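Amino acid adenylation domain-containing protein (Bacillus stratosphericus LAMA 585, PDB 6ULY) probably selects an alpha-keto acid and activates it with ATP as an acyl adenylate, serving as the first adenylation domain of a nonribosomal depsipeptide synthetase. Local coordinates at residues A[252-257]-A[276-281]; A[270-275]-A[303-308]; A[58-63]-A[86-91]. All blocks are in the same frame, centred on the assembly; numbering follows the deposited sequence.

Contact 1: residues A[252-257]-A[276-281]; sequences QPLRWL and AMINDY. With SO4 (sulfate ion), chain N; SO4 (sulfate ion), chain O.
P253 drives its ring into a trough on segment 276-281 made by M277, I278 and Y281, and the join is mainly apolar. The methyl CE of M277 meets CG of P253 at 3.5 Å, brought back toward the proline by the bend at the last torsion (chi3 76°). CE2 of Y281 approaches the same CG at 3.7 Å, and the phenol OH sits against CD; the two side chains cross at about a right angle, and the proline meets the tyrosine ring obliquely. L254 fills the other end of Y281: CD2 packs on CB of Y281 at 3.9 Å, while CG and CD1 lie by CD1 of the ring. I278 reaches between the two helices, its CD1 close to the carbonyl O of P253 and its CG1 against the edge of the W256 indole at CE3, 3.8 Å away.

The polar groups bond outside the join: N279 ND2 to T309 O, and W256 NE1 to T268 OG1, which fixes the indole that I278 abuts. A type I beta turn from Q252 to R255 leads into helix 255-262. The extended R255 chain carries its guanidinium to two sulfates, probably from the crystallisation liquor: NH1 gives O1 of the chain N sulfate a bond of 2.7 Å at 159°, and NH2 donates to O2 of the chain O sulfate at 3.2 Å. NH1 also bonds to O of D248. CG of Q252 covers one guanidinium face.

Hydrophobic burial thus seats helix 272-279 against the turn before helix 255-262, and the R255 guanidinium, engaged by sulfates and D248, takes no part.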
loop_
_atom_site.group_PDB
_atom_site.type_symbol
_atom_site.label_atom_id
_atom_site.label_comp_id
_atom_site.label_asym_id
_atom_site.label_seq_id
_atom_site.Cartn_x
_atom_site.Cartn_y
_atom_site.Cartn_z
ATOM N N GLN A 252 8.165 -21.347 24.822
ATOM C CA GLN A 252 7.510 -22.389 25.617
ATOM C C GLN A 252 6.107 -21.913 25.964
ATOM O O GLN A 252 5.865 -21.368 27.048
ATOM C CB GLN A 252 8.309 -22.703 26.887
ATOM C CG GLN A 252 9.794 -22.969 26.665
ATOM C CD GLN A 252 10.064 -24.319 26.025
ATOM O OE1 GLN A 252 9.287 -25.262 26.187
ATOM N NE2 GLN A 252 11.170 -24.417 25.292
ATOM N N PRO A 253 5.147 -22.104 25.057
ATOM C CA PRO A 253 3.791 -21.585 25.308
ATOM C C PRO A 253 3.197 -22.005 26.644
ATOM O O PRO A 253 2.429 -21.235 27.237
ATOM C CB PRO A 253 2.984 -22.153 24.131
ATOM C CG PRO A 253 3.989 -22.325 23.039
ATOM C CD PRO A 253 5.268 -22.722 23.724
ATOM N N LEU A 254 3.524 -23.198 27.143
ATOM C CA LEU A 254 2.959 -23.637 28.415
ATOM C C LEU A 254 3.376 -22.746 29.575
ATOM O O LEU A 254 2.762 -22.823 30.645
ATOM C CB LEU A 254 3.359 -25.082 28.703
ATOM C CG LEU A 254 2.658 -26.147 27.856
ATOM C CD1 LEU A 254 3.128 -27.534 28.265
ATOM C CD2 LEU A 254 1.139 -26.040 27.959
ATOM N N ARG A 255 4.394 -21.903 29.395
ATOM C CA ARG A 255 4.721 -20.919 30.419
ATOM C C ARG A 255 3.535 -20.023 30.738
ATOM O O ARG A 255 3.400 -19.559 31.875
ATOM C CB ARG A 255 5.908 -20.076 29.971
ATOM C CG ARG A 255 7.219 -20.787 30.134
ATOM C CD ARG A 255 8.359 -20.043 29.486
ATOM N NE ARG A 255 9.600 -20.780 29.667
ATOM C CZ ARG A 255 10.716 -20.563 28.984
ATOM N NH1 ARG A 255 10.760 -19.623 28.050
ATOM N NH2 ARG A 255 11.790 -21.299 29.238
ATOM N N TRP A 256 2.683 -19.745 29.751
ATOM C CA TRP A 256 1.454 -19.011 30.025
ATOM C C TRP A 256 0.708 -19.650 31.188
ATOM O O TRP A 256 0.297 -18.968 32.135
ATOM C CB TRP A 256 0.576 -18.979 28.772
ATOM C CG TRP A 256 -0.417 -17.853 28.710
ATOM C CD1 TRP A 256 -0.508 -16.778 29.550
ATOM C CD2 TRP A 256 -1.462 -17.691 27.740
ATOM N NE1 TRP A 256 -1.546 -15.963 29.165
ATOM C CE2 TRP A 256 -2.146 -16.500 28.056
ATOM C CE3 TRP A 256 -1.887 -18.441 26.638
ATOM C CZ2 TRP A 256 -3.229 -16.042 27.308
ATOM C CZ3 TRP A 256 -2.964 -17.985 25.899
ATOM C CH2 TRP A 256 -3.622 -16.795 26.236
ATOM N N LEU A 257 0.529 -20.970 31.136
ATOM C CA LEU A 257 -0.139 -21.664 32.231
ATOM C C LEU A 257 0.624 -21.478 33.538
ATOM O O LEU A 257 0.045 -21.081 34.556
ATOM C CB LEU A 257 -0.293 -23.147 31.895
ATOM C CG LEU A 257 -1.080 -23.458 30.618
ATOM C CD1 LEU A 257 -1.374 -24.950 30.529
ATOM C CD2 LEU A 257 -2.369 -22.657 30.548
ATOM N N ALA A 276 -4.421 -21.306 20.157
ATOM C CA ALA A 276 -4.180 -22.485 19.334
ATOM C C ALA A 276 -2.840 -23.126 19.671
ATOM O O ALA A 276 -2.713 -24.355 19.651
ATOM C CB ALA A 276 -4.240 -22.112 17.856
ATOM N N MET A 277 -1.827 -22.312 19.981
ATOM C CA MET A 277 -0.533 -22.866 20.363
ATOM C C MET A 277 -0.658 -23.718 21.619
ATOM O O MET A 277 -0.096 -24.816 21.691
ATOM C CB MET A 277 0.484 -21.742 20.577
ATOM C CG MET A 277 0.962 -21.073 19.302
ATOM S SD MET A 277 2.173 -19.762 19.595
ATOM C CE MET A 277 3.645 -20.717 19.933
ATOM N N ILE A 278 -1.399 -23.232 22.619
ATOM C CA ILE A 278 -1.604 -24.008 23.840
ATOM C C ILE A 278 -2.331 -25.310 23.526
ATOM O O ILE A 278 -1.994 -26.372 24.063
ATOM C CB ILE A 278 -2.366 -23.169 24.883
ATOM C CG1 ILE A 278 -1.527 -21.965 25.322
ATOM C CG2 ILE A 278 -2.738 -24.018 26.092
ATOM C CD1 ILE A 278 -0.393 -22.312 26.267
ATOM N N ASN A 279 -3.336 -25.252 22.647
ATOM C CA ASN A 279 -4.068 -26.463 22.286
ATOM C C ASN A 279 -3.155 -27.509 21.658
ATOM O O ASN A 279 -3.447 -28.709 21.732
ATOM C CB ASN A 279 -5.212 -26.124 21.331
ATOM C CG ASN A 279 -6.304 -25.312 21.999
ATOM O OD1 ASN A 279 -6.389 -25.260 23.224
ATOM N ND2 ASN A 279 -7.149 -24.680 21.195
ATOM N N ASP A 280 -2.055 -27.084 21.034
ATOM C CA ASP A 280 -1.122 -28.038 20.446
ATOM C C ASP A 280 -0.389 -28.863 21.495
ATOM O O ASP A 280 0.306 -29.816 21.130
ATOM C CB ASP A 280 -0.093 -27.314 19.572
ATOM C CG ASP A 280 -0.706 -26.695 18.327
ATOM O OD1 ASP A 280 -1.756 -27.187 17.857
ATOM O OD2 ASP A 280 -0.124 -25.715 17.814
ATOM N N TYR A 281 -0.524 -28.520 22.777
ATOM C CA TYR A 281 0.181 -29.186 23.864
ATOM C C TYR A 281 -0.762 -30.001 24.745
ATOM O O TYR A 281 -0.548 -30.103 25.955
ATOM C CB TYR A 281 0.926 -28.163 24.721
ATOM C CG TYR A 281 2.140 -27.545 24.070
ATOM C CD1 TYR A 281 3.418 -28.017 24.346
ATOM C CD2 TYR A 281 2.012 -26.478 23.192
ATOM C CE1 TYR A 281 4.536 -27.450 23.756
ATOM C CE2 TYR A 281 3.121 -25.903 22.598
ATOM C CZ TYR A 281 4.380 -26.394 22.882
ATOM O OH TYR A 281 5.484 -25.824 22.291
HETATM S S SO4 N . 14.090 -20.534 26.542
HETATM O O1 SO4 N . 12.906 -19.740 26.383
HETATM O O2 SO4 N . 15.069 -20.130 25.569
HETATM O O3 SO4 N . 14.622 -20.341 27.863
HETATM O O4 SO4 N . 13.768 -21.921 26.351
HETATM S S SO4 O . 12.797 -21.586 32.951
HETATM O O1 SO4 O . 11.682 -20.691 32.833
HETATM O O2 SO4 O . 12.639 -22.671 32.025
HETATM O O3 SO4 O . 14.012 -20.879 32.659
HETATM O O4 SO4 O . 12.854 -22.104 34.287
#

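Contact 2: residues A[270-275]-A[303-308]; sequences APNFAF and EAVVPK. With QA7 (5'-O-{(S)-hydroxy[(4-methyl-2-oxopentanoyl)oxy]phosphoryl}adenosine), chain C; SO4 (sulfate ion), chain P.
A single carboxylate oxygen, OE1 of E303, comes to the first turn of helix 272-279 and lies at the edge of the F273 ring, in its plane. From there it takes the backbone N of F273 at 2.9 Å, but the N-H...O angle of 129° makes this a weak bond. The carboxylate stands 77° from the phenyl plane. E303 reaches this spot with CG between its own backbone N and carbonyl carbon (chi1 57°) and the chain extended beyond, and CG meets CB of P271 at 3.9 Å.

N272 carries the other half. Its amide is swung across to the 303-308 loop, where OD1 accepts a long, weak bond from V306 N at 3.3 Å; N300 ND2 is a second donor to OD1. ND2 rests on CG2 of V306 and bonds to Q565 of helix 560-570. CB of N272 sits close to the carbonyl O of A304, which accepts a hydrogen bond from Q565 NE2. A water lies between the backbones, accepting from E303 N at 3.3 Å and, weakly, from N272 N.

E303 and A304 belong to the pocket of the keto acyl adenylate, and E303 O is 3.0 Å from N20 of the adenine. A304 N donates to O1 of a sulfate, probably from the crystallisation liquor, at 3.1 Å. Two weak hydrogen bonds and a bridging water therefore tie the adenine-side loop to the N-terminal end of helix 272-279, where the helix dipole would probably suit the E303 carboxylate.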
loop_
_atom_site.group_PDB
_atom_site.type_symbol
_atom_site.label_atom_id
_atom_site.label_comp_id
_atom_site.label_asym_id
_atom_site.label_seq_id
_atom_site.Cartn_x
_atom_site.Cartn_y
_atom_site.Cartn_z
ATOM N N ALA A 270 -4.387 -12.539 24.652
ATOM C CA ALA A 270 -3.517 -12.930 23.553
ATOM C C ALA A 270 -4.357 -12.981 22.278
ATOM O O ALA A 270 -5.583 -13.114 22.349
ATOM C CB ALA A 270 -2.859 -14.294 23.814
ATOM N N PRO A 271 -3.724 -12.869 21.110
ATOM C CA PRO A 271 -4.433 -13.170 19.862
ATOM C C PRO A 271 -4.777 -14.650 19.790
ATOM O O PRO A 271 -4.284 -15.478 20.558
ATOM C CB PRO A 271 -3.442 -12.763 18.764
ATOM C CG PRO A 271 -2.473 -11.830 19.439
ATOM C CD PRO A 271 -2.385 -12.307 20.859
ATOM N N ASN A 272 -5.638 -14.980 18.829
ATOM C CA ASN A 272 -6.168 -16.338 18.756
ATOM C C ASN A 272 -5.065 -17.379 18.583
ATOM O O ASN A 272 -5.236 -18.531 18.997
ATOM C CB ASN A 272 -7.176 -16.439 17.613
ATOM C CG ASN A 272 -7.956 -17.736 17.640
ATOM O OD1 ASN A 272 -8.861 -17.912 18.460
ATOM N ND2 ASN A 272 -7.611 -18.654 16.743
ATOM N N PHE A 273 -3.933 -17.000 17.978
ATOM C CA PHE A 273 -2.881 -17.979 17.713
ATOM C C PHE A 273 -2.322 -18.554 19.008
ATOM O O PHE A 273 -1.971 -19.739 19.070
ATOM C CB PHE A 273 -1.757 -17.347 16.880
ATOM C CG PHE A 273 -0.837 -16.446 17.667
ATOM C CD1 PHE A 273 -1.006 -15.075 17.640
ATOM C CD2 PHE A 273 0.207 -16.969 18.417
ATOM C CE1 PHE A 273 -0.166 -14.244 18.360
ATOM C CE2 PHE A 273 1.045 -16.142 19.138
ATOM C CZ PHE A 273 0.857 -14.777 19.109
ATOM N N ALA A 274 -2.219 -17.728 20.052
ATOM C CA ALA A 274 -1.681 -18.213 21.316
ATOM C C ALA A 274 -2.575 -19.293 21.907
ATOM O O ALA A 274 -2.083 -20.290 22.447
ATOM C CB ALA A 274 -1.513 -17.054 22.297
ATOM N N PHE A 275 -3.894 -19.116 21.807
ATOM C CA PHE A 275 -4.808 -20.153 22.268
ATOM C C PHE A 275 -4.613 -21.433 21.469
ATOM O O PHE A 275 -4.625 -22.536 22.031
ATOM C CB PHE A 275 -6.253 -19.672 22.164
ATOM C CG PHE A 275 -6.570 -18.502 23.056
ATOM C CD1 PHE A 275 -6.220 -17.212 22.682
ATOM C CD2 PHE A 275 -7.226 -18.688 24.263
ATOM C CE1 PHE A 275 -6.508 -16.136 23.497
ATOM C CE2 PHE A 275 -7.518 -17.611 25.083
ATOM C CZ PHE A 275 -7.161 -16.334 24.698
ATOM N N GLU A 303 -6.957 -10.706 16.058
ATOM C CA GLU A 303 -7.157 -11.429 14.809
ATOM C C GLU A 303 -8.417 -12.274 14.943
ATOM O O GLU A 303 -9.105 -12.245 15.968
ATOM C CB GLU A 303 -5.934 -12.284 14.459
ATOM C CG GLU A 303 -5.540 -13.297 15.528
ATOM C CD GLU A 303 -4.276 -14.064 15.168
ATOM O OE1 GLU A 303 -4.043 -15.148 15.744
ATOM O OE2 GLU A 303 -3.513 -13.581 14.306
ATOM N N ALA A 304 -8.713 -13.034 13.894
ATOM C CA ALA A 304 -9.937 -13.820 13.862
ATOM C C ALA A 304 -10.003 -14.762 15.057
ATOM O O ALA A 304 -9.073 -15.536 15.309
ATOM C CB ALA A 304 -10.019 -14.612 12.559
ATOM N N VAL A 305 -11.108 -14.689 15.792
ATOM C CA VAL A 305 -11.360 -15.573 16.925
ATOM C C VAL A 305 -12.086 -16.800 16.387
ATOM O O VAL A 305 -13.219 -16.703 15.910
ATOM C CB VAL A 305 -12.178 -14.872 18.017
ATOM C CG1 VAL A 305 -12.403 -15.806 19.207
ATOM C CG2 VAL A 305 -11.481 -13.595 18.464
ATOM N N VAL A 306 -11.430 -17.952 16.458
ATOM C CA VAL A 306 -11.958 -19.191 15.878
ATOM C C VAL A 306 -12.779 -19.897 16.945
ATOM O O VAL A 306 -12.256 -20.178 18.036
ATOM C CB VAL A 306 -10.824 -20.089 15.369
ATOM C CG1 VAL A 306 -11.396 -21.338 14.718
ATOM C CG2 VAL A 306 -9.937 -19.326 14.393
ATOM N N PRO A 307 -14.056 -20.210 16.686
ATOM C CA PRO A 307 -14.857 -20.902 17.711
ATOM C C PRO A 307 -14.229 -22.189 18.219
ATOM O O PRO A 307 -14.161 -22.409 19.435
ATOM C CB PRO A 307 -16.187 -21.159 16.988
ATOM C CG PRO A 307 -16.273 -20.085 15.956
ATOM C CD PRO A 307 -14.864 -19.824 15.513
ATOM N N LYS A 308 -13.771 -23.058 17.319
ATOM C CA LYS A 308 -13.242 -24.342 17.761
ATOM C C LYS A 308 -11.919 -24.202 18.504
ATOM O O LYS A 308 -11.554 -25.105 19.260
ATOM C CB LYS A 308 -13.092 -25.281 16.565
ATOM C CG LYS A 308 -14.419 -25.872 16.109
ATOM C CD LYS A 308 -14.255 -26.801 14.915
ATOM C CE LYS A 308 -15.524 -27.607 14.671
ATOM N NZ LYS A 308 -15.426 -28.474 13.465
HETATM C C01 QA7 C . -8.393 -6.288 21.003
HETATM C C02 QA7 C . -7.025 -5.840 20.652
HETATM C C03 QA7 C . -6.588 -4.736 21.576
HETATM C C04 QA7 C . -7.072 -5.552 19.187
HETATM C C05 QA7 C . -6.335 -4.352 18.682
HETATM C C06 QA7 C . -5.384 -4.506 17.541
HETATM C C10 QA7 C . -6.069 -3.970 14.180
HETATM C C11 QA7 C . -6.592 -4.835 13.247
HETATM C C12 QA7 C . -8.136 -4.531 13.048
HETATM C C13 QA7 C . -8.610 -5.607 12.709
HETATM C C14 QA7 C . -7.669 -6.786 13.370
HETATM C C16 QA7 C . -8.292 -6.989 15.659
HETATM C C18 QA7 C . -9.695 -8.592 15.599
HETATM C C19 QA7 C . -10.622 -9.608 15.811
HETATM C C21 QA7 C . -10.631 -10.068 13.627
HETATM C C23 QA7 C . -9.276 -8.379 14.355
HETATM N N15 QA7 C . -8.389 -7.378 14.424
HETATM N N17 QA7 C . -9.081 -7.717 16.392
HETATM N N20 QA7 C . -11.058 -10.300 14.815
HETATM N N22 QA7 C . -9.771 -9.149 13.374
HETATM N N24 QA7 C . -11.088 -9.848 17.108
HETATM O O07 QA7 C . -4.781 -3.451 16.955
HETATM O O09 QA7 C . -4.717 -4.159 14.370
HETATM O O25 QA7 C . -6.615 -6.236 13.771
HETATM O O26 QA7 C . -8.552 -5.903 11.300
HETATM O O27 QA7 C . -8.489 -3.412 12.108
HETATM O O28 QA7 C . -2.694 -3.806 15.833
HETATM O O29 QA7 C . -3.928 -2.063 15.179
HETATM O O30 QA7 C . -5.172 -5.547 17.167
HETATM O O31 QA7 C . -6.538 -3.334 19.140
HETATM P P08 QA7 C . -4.024 -3.405 15.562
HETATM S S SO4 P . -6.520 -13.201 10.791
HETATM O O1 SO4 P . -7.100 -12.076 11.417
HETATM O O2 SO4 P . -6.524 -12.984 9.396
HETATM O O3 SO4 P . -5.188 -13.396 11.218
HETATM O O4 SO4 P . -7.264 -14.371 11.057
HETATM O O HOH W 1 -7.561 -12.884 18.405
#

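Contact 3: residues A[58-63]-A[86-91]; sequences TGLRAL and WACVLG
L60 supplies the apolar part of the contact, its methyl CD1 lying 4.0 Å from CB of A87 and 4.2 Å from SG of C88. The leucine leans over from helix 46-62 with CG beside its backbone N (chi1 -63°), which turns the branched end to the neighbouring helix. At the other end R61 brings NH2 to 4.0 Å from CA of G91, which the guanidinium meets obliquely. A water lies at the guanidinium edge, in its plane; it accepts from R61 NH2 at 3.0 Å, whereas its leg to the carbonyl O of G91 is too short to be certain.

These are two helices of the large N-terminal part of an ANL-superfamily adenylation domain. The axes of 58-62 and 86-91 pass 10.3 Å apart at -62°, a wide spacing with light side-chain contact.

Further out, NH1 of R61 forms a salt bridge with OD1 of D162 and a hydrogen bond to A164 O, which set the guanidinium in position. L60 also touches L65, M156 and L127 of strand 125-128, while A87 continues the helix packing onto V56 and C88 onto F93.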
loop_
_atom_site.group_PDB
_atom_site.type_symbol
_atom_site.label_atom_id
_atom_site.label_comp_id
_atom_site.label_asym_id
_atom_site.label_seq_id
_atom_site.Cartn_x
_atom_site.Cartn_y
_atom_site.Cartn_z
ATOM N N THR A 58 15.647 12.510 34.331
ATOM C CA THR A 58 16.842 13.332 34.487
ATOM C C THR A 58 17.788 13.142 33.310
ATOM O O THR A 58 18.335 14.114 32.775
ATOM C CB THR A 58 17.557 12.988 35.794
ATOM O OG1 THR A 58 16.722 13.327 36.907
ATOM C CG2 THR A 58 18.877 13.745 35.892
ATOM N N GLY A 59 18.001 11.892 32.902
ATOM C CA GLY A 59 18.909 11.632 31.799
ATOM C C GLY A 59 18.376 12.135 30.472
ATOM O O GLY A 59 19.129 12.685 29.663
ATOM N N LEU A 60 17.075 11.958 30.229
ATOM C CA LEU A 60 16.493 12.426 28.974
ATOM C C LEU A 60 16.625 13.937 28.839
ATOM O O LEU A 60 16.988 14.443 27.770
ATOM C CB LEU A 60 15.026 12.003 28.884
ATOM C CG LEU A 60 14.769 10.493 28.862
ATOM C CD1 LEU A 60 13.283 10.200 28.787
ATOM C CD2 LEU A 60 15.503 9.829 27.706
ATOM N N ARG A 61 16.345 14.677 29.916
ATOM C CA ARG A 61 16.520 16.125 29.867
ATOM C C ARG A 61 17.991 16.500 29.745
ATOM O O ARG A 61 18.317 17.530 29.145
ATOM C CB ARG A 61 15.890 16.769 31.103
ATOM C CG ARG A 61 14.379 16.907 30.994
ATOM C CD ARG A 61 13.738 17.394 32.277
ATOM N NE ARG A 61 12.327 17.712 32.075
ATOM C CZ ARG A 61 11.425 17.802 33.046
ATOM N NH1 ARG A 61 11.773 17.590 34.307
ATOM N NH2 ARG A 61 10.166 18.096 32.753
ATOM N N ALA A 62 18.890 15.675 30.287
ATOM C CA ALA A 62 20.316 15.921 30.102
ATOM C C ALA A 62 20.718 15.788 28.639
ATOM O O ALA A 62 21.679 16.430 28.198
ATOM C CB ALA A 62 21.134 14.962 30.964
ATOM N N LEU A 63 20.003 14.964 27.876
ATOM C CA LEU A 63 20.264 14.802 26.451
ATOM C C LEU A 63 19.569 15.856 25.600
ATOM O O LEU A 63 19.687 15.812 24.373
ATOM C CB LEU A 63 19.836 13.404 26.002
ATOM C CG LEU A 63 20.616 12.270 26.673
ATOM C CD1 LEU A 63 19.994 10.914 26.385
ATOM C CD2 LEU A 63 22.072 12.295 26.229
ATOM N N TRP A 86 7.070 6.053 31.040
ATOM C CA TRP A 86 6.557 6.981 32.036
ATOM C C TRP A 86 7.486 8.166 32.243
ATOM O O TRP A 86 7.012 9.275 32.514
ATOM C CB TRP A 86 6.305 6.234 33.336
ATOM C CG TRP A 86 5.087 5.376 33.241
ATOM C CD1 TRP A 86 5.043 4.022 33.114
ATOM C CD2 TRP A 86 3.727 5.824 33.240
ATOM N NE1 TRP A 86 3.740 3.595 33.048
ATOM C CE2 TRP A 86 2.912 4.683 33.122
ATOM C CE3 TRP A 86 3.120 7.079 33.336
ATOM C CZ2 TRP A 86 1.523 4.759 33.097
ATOM C CZ3 TRP A 86 1.743 7.152 33.313
ATOM C CH2 TRP A 86 0.959 6.000 33.196
ATOM N N ALA A 87 8.797 7.973 32.089
ATOM C CA ALA A 87 9.691 9.123 32.040
ATOM C C ALA A 87 9.243 10.101 30.959
ATOM O O ALA A 87 9.184 11.316 31.186
ATOM C CB ALA A 87 11.127 8.661 31.794
ATOM N N CYS A 88 8.904 9.581 29.776
ATOM C CA CYS A 88 8.430 10.437 28.694
ATOM C C CYS A 88 7.113 11.113 29.057
ATOM O O CYS A 88 6.927 12.308 28.803
ATOM C CB CYS A 88 8.275 9.613 27.416
ATOM S SG CYS A 88 9.829 9.055 26.686
ATOM N N VAL A 89 6.180 10.359 29.636
ATOM C CA VAL A 89 4.940 10.952 30.129
ATOM C C VAL A 89 5.234 12.101 31.085
ATOM O O VAL A 89 4.600 13.159 31.020
ATOM C CB VAL A 89 4.068 9.875 30.797
ATOM C CG1 VAL A 89 2.927 10.521 31.579
ATOM C CG2 VAL A 89 3.536 8.907 29.752
ATOM N N LEU A 90 6.194 11.913 31.995
ATOM C CA LEU A 90 6.506 12.969 32.957
ATOM C C LEU A 90 7.105 14.184 32.261
ATOM O O LEU A 90 6.787 15.327 32.608
ATOM C CB LEU A 90 7.466 12.450 34.032
ATOM C CG LEU A 90 6.912 11.415 35.009
ATOM C CD1 LEU A 90 7.991 10.995 35.995
ATOM C CD2 LEU A 90 5.695 11.958 35.742
ATOM N N GLY A 91 7.969 13.961 31.281
ATOM C CA GLY A 91 8.623 15.058 30.606
ATOM C C GLY A 91 7.828 15.702 29.495
ATOM O O GLY A 91 8.300 16.676 28.902
HETATM O O HOH W 2 9.735 18.393 29.843
#

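From the N terminus, contact 3 comes first: it joins helices 46-62 and 78-91 and closes a loop that runs through strand 70-74. It is complete before the other two open, its nearest atoms about 21 Å from contact 1 and about 20 Å from contact 2. Contact 1 then starts at the turn entering helix 255-262, passes through strand 267-270 and closes on helix 272-279. Contact 2 opens within that span and closes beyond it, at the loop following strand 297-301, so the two cross. They share helix 272-279 and touch through W256, which packs on A270, A274 and F275, linking helix 255-262 to strand 267-270 and the start of helix 272-279.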